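Local coordinates for nucleosome assembly protein (Plasmodium falciparum, PDB 5X7V) that probably binds histones as a chaperone and helps to assemble nucleosomes, the part present here being the dimeric domain of the nucleosome assembly protein family, at residues F51-L56 with I180-P184. Sequence-based numbering, arbitrary orientation.
Sequences FWANTL and IWHNP
Pro-184 and Ile-180 meet the indole of Trp-52 where, in the NAP fold, the short helix 51-56 that follows the long helix 2-45 packs against the end of helix 172-180 and the loop that leads on to helix 185-188. Pro-184 has the largest share of the buried surface. Its CB lies 3.7 Å from CH2 of Trp-52 and also touches CZ of Phe-51, at the edge of the phenyl ring and close to its plane. A compact, rigid ring without a backbone N-H suits this apolar corner of a loop.

With CG anti to the carbonyl carbon (chi1 -78°), Trp-52 carries the six-membered ring of its indole out to Pro-184 and Ile-180. CG2 of Ile-180 comes to the indole edge, 4.2 Å from CZ3, the two side chains running past each other in opposite directions. The broad indole also reaches Leu-76 and Leu-79 of strand 76-82, tying helix, loop and sheet into one buried core. Beyond Pro-184, Phe-5 of the second subunit packs on both this proline and Phe-51, so the dimer partner adds to the same apolar cluster.

Thr-55 suits a buried helix position because it can satisfy its own hydroxyl: OG1 donates to Phe-51 O at 2.7 Å, from 43° out of the carbonyl plane. OG1 of Thr-55 also sits over the centre of the Phe-51 ring, while the methyl CG2 lies 3.5 Å from Pro-184 O.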
ATOM      1  N   PHE A  51      -7.033  14.841 -22.284  1.00 56.57           N
ATOM      2  CA  PHE A  51      -7.255  13.701 -21.398  1.00 54.11           C
ATOM      3  C   PHE A  51      -6.654  13.863 -20.008  1.00 52.44           C
ATOM      4  O   PHE A  51      -7.337  13.626 -19.023  1.00 54.23           O
ATOM      5  CB  PHE A  51      -6.707  12.412 -22.027  1.00 55.21           C
ATOM      6  CG  PHE A  51      -6.687  11.228 -21.080  1.00 49.82           C
ATOM      7  CD1 PHE A  51      -7.743  10.352 -21.030  1.00 52.01           C
ATOM      8  CD2 PHE A  51      -5.600  10.996 -20.240  1.00 58.94           C
ATOM      9  CE1 PHE A  51      -7.726   9.287 -20.167  1.00 52.45           C
ATOM     10  CE2 PHE A  51      -5.590   9.933 -19.373  1.00 51.54           C
ATOM     11  CZ  PHE A  51      -6.657   9.082 -19.342  1.00 51.38           C
ATOM     12  N   TRP A  52      -5.381  14.210 -19.893  1.00 49.82           N
ATOM     13  CA  TRP A  52      -4.819  14.229 -18.547  1.00 55.72           C
ATOM     14  C   TRP A  52      -5.409  15.363 -17.755  1.00 56.89           C
ATOM     15  O   TRP A  52      -5.677  15.189 -16.579  1.00 68.40           O
ATOM     16  CB  TRP A  52      -3.290  14.304 -18.554  1.00 59.52           C
ATOM     17  CG  TRP A  52      -2.678  12.958 -18.850  1.00 54.40           C
ATOM     18  CD1 TRP A  52      -2.016  12.592 -19.981  1.00 49.82           C
ATOM     19  CD2 TRP A  52      -2.723  11.796 -18.014  1.00 52.46           C
ATOM     20  NE1 TRP A  52      -1.636  11.279 -19.903  1.00 49.82           N
ATOM     21  CE2 TRP A  52      -2.061  10.760 -18.710  1.00 55.50           C
ATOM     22  CE3 TRP A  52      -3.263  11.526 -16.752  1.00 49.82           C
ATOM     23  CZ2 TRP A  52      -1.909   9.465 -18.172  1.00 51.33           C
ATOM     24  CZ3 TRP A  52      -3.120  10.238 -16.225  1.00 56.11           C
ATOM     25  CH2 TRP A  52      -2.441   9.226 -16.938  1.00 49.82           C
ATOM     26  N   ALA A  53      -5.656  16.502 -18.394  1.00 60.13           N
ATOM     27  CA  ALA A  53      -6.268  17.636 -17.709  1.00 60.13           C
ATOM     28  C   ALA A  53      -7.544  17.206 -17.014  1.00 60.13           C
ATOM     29  O   ALA A  53      -7.725  17.440 -15.829  1.00 63.04           O
ATOM     30  CB  ALA A  53      -6.551  18.766 -18.682  1.00 60.13           C
ATOM     31  N   ASN A  54      -8.414  16.542 -17.759  1.00 57.99           N
ATOM     32  CA  ASN A  54      -9.673  16.057 -17.236  1.00 53.05           C
ATOM     33  C   ASN A  54      -9.561  14.802 -16.403  1.00 56.52           C
ATOM     34  O   ASN A  54     -10.518  14.422 -15.753  1.00 60.31           O
ATOM     35  CB  ASN A  54     -10.631  15.789 -18.376  1.00 52.56           C
ATOM     36  CG  ASN A  54     -11.024  17.027 -19.082  1.00 49.82           C
ATOM     37  OD1 ASN A  54     -11.832  17.789 -18.584  1.00 51.44           O
ATOM     38  ND2 ASN A  54     -10.445  17.256 -20.248  1.00 49.82           N
ATOM     39  N   THR A  55      -8.419  14.135 -16.433  1.00 60.13           N
ATOM     40  CA  THR A  55      -8.232  13.008 -15.545  1.00 60.13           C
ATOM     41  C   THR A  55      -7.771  13.459 -14.176  1.00 60.13           C
ATOM     42  O   THR A  55      -8.442  13.191 -13.187  1.00 60.13           O
ATOM     43  CB  THR A  55      -7.234  12.042 -16.076  1.00 60.13           C
ATOM     44  OG1 THR A  55      -7.684  11.584 -17.343  1.00 64.02           O
ATOM     45  CG2 THR A  55      -7.129  10.871 -15.153  1.00 64.02           C
ATOM     46  N   LEU A  56      -6.634  14.147 -14.126  1.00 67.27           N
ATOM     47  CA  LEU A  56      -5.997  14.520 -12.865  1.00 67.27           C
ATOM     48  C   LEU A  56      -6.937  15.159 -11.847  1.00 67.27           C
ATOM     49  O   LEU A  56      -6.976  14.759 -10.692  1.00 67.27           O
ATOM     50  CB  LEU A  56      -4.836  15.464 -13.137  1.00 67.27           C
ATOM     51  CG  LEU A  56      -3.697  14.821 -13.902  1.00 72.27           C
ATOM     52  CD1 LEU A  56      -2.624  15.838 -14.202  1.00 77.27           C
ATOM     53  CD2 LEU A  56      -3.137  13.676 -13.106  1.00 77.27           C
ATOM     54  N   ILE A 180      -3.633   6.637  -9.619  1.00 51.90           N
ATOM     55  CA  ILE A 180      -4.125   7.068 -10.919  1.00 52.28           C
ATOM     56  C   ILE A 180      -3.496   6.327 -12.091  1.00 51.62           C
ATOM     57  O   ILE A 180      -4.179   6.016 -13.065  1.00 51.58           O
ATOM     58  CB  ILE A 180      -3.916   8.578 -11.125  1.00 53.23           C
ATOM     59  CG1 ILE A 180      -4.676   9.373 -10.081  1.00 65.11           C
ATOM     60  CG2 ILE A 180      -4.438   9.015 -12.480  1.00 65.11           C
ATOM     61  CD1 ILE A 180      -4.362  10.837 -10.125  1.00 78.64           C
ATOM     62  N   TRP A 181      -2.207   6.031 -11.987  1.00 54.95           N
ATOM     63  CA  TRP A 181      -1.436   5.485 -13.106  1.00 53.81           C
ATOM     64  C   TRP A 181      -1.903   4.145 -13.663  1.00 53.64           C
ATOM     65  O   TRP A 181      -1.840   3.924 -14.880  1.00 53.41           O
ATOM     66  CB  TRP A 181       0.017   5.329 -12.706  1.00 55.21           C
ATOM     67  CG  TRP A 181       0.841   4.766 -13.809  1.00 62.46           C
ATOM     68  CD1 TRP A 181       1.397   3.509 -13.881  1.00 61.31           C
ATOM     69  CD2 TRP A 181       1.186   5.430 -15.027  1.00 54.64           C
ATOM     70  NE1 TRP A 181       2.073   3.369 -15.068  1.00 55.48           N
ATOM     71  CE2 TRP A 181       1.957   4.533 -15.789  1.00 54.95           C
ATOM     72  CE3 TRP A 181       0.921   6.697 -15.541  1.00 51.41           C
ATOM     73  CZ2 TRP A 181       2.460   4.865 -17.028  1.00 53.05           C
ATOM     74  CZ3 TRP A 181       1.411   7.022 -16.765  1.00 51.67           C
ATOM     75  CH2 TRP A 181       2.172   6.117 -17.501  1.00 59.74           C
ATOM     76  N   HIS A 182      -2.344   3.247 -12.784  1.00 61.94           N
ATOM     77  CA  HIS A 182      -2.719   1.891 -13.195  1.00 53.19           C
ATOM     78  C   HIS A 182      -3.960   1.896 -14.074  1.00 53.66           C
ATOM     79  O   HIS A 182      -4.048   1.140 -15.049  1.00 54.50           O
ATOM     80  CB  HIS A 182      -2.946   0.983 -11.975  1.00 54.01           C
ATOM     81  CG  HIS A 182      -3.454  -0.382 -12.337  1.00 61.76           C
ATOM     82  ND1 HIS A 182      -4.785  -0.732 -12.225  1.00 60.20           N
ATOM     83  CD2 HIS A 182      -2.821  -1.469 -12.842  1.00 57.59           C
ATOM     84  CE1 HIS A 182      -4.950  -1.976 -12.645  1.00 56.87           C
ATOM     85  NE2 HIS A 182      -3.774  -2.447 -13.020  1.00 64.83           N
ATOM     86  N   ASN A 183      -4.931   2.729 -13.717  1.00 53.29           N
ATOM     87  CA  ASN A 183      -6.092   2.938 -14.568  1.00 54.89           C
ATOM     88  C   ASN A 183      -6.642   4.345 -14.504  1.00 53.61           C
ATOM     89  O   ASN A 183      -7.559   4.612 -13.725  1.00 52.94           O
ATOM     90  CB  ASN A 183      -7.224   1.988 -14.218  1.00 54.48           C
ATOM     91  CG  ASN A 183      -8.325   2.025 -15.260  1.00 55.44           C
ATOM     92  OD1 ASN A 183      -8.161   2.630 -16.323  1.00 54.31           O
ATOM     93  ND2 ASN A 183      -9.446   1.379 -14.971  1.00 54.90           N
ATOM     94  N   PRO A 184      -6.112   5.236 -15.353  1.00 54.90           N
ATOM     95  CA  PRO A 184      -6.535   6.634 -15.485  1.00 52.96           C
ATOM     96  C   PRO A 184      -7.904   6.768 -16.099  1.00 51.47           C
ATOM     97  O   PRO A 184      -8.524   7.809 -15.961  1.00 52.64           O
ATOM     98  CB  PRO A 184      -5.486   7.228 -16.415  1.00 50.61           C
ATOM     99  CG  PRO A 184      -5.044   6.102 -17.222  1.00 58.14           C
ATOM    100  CD  PRO A 184      -5.019   4.922 -16.286  1.00 66.09           C
TER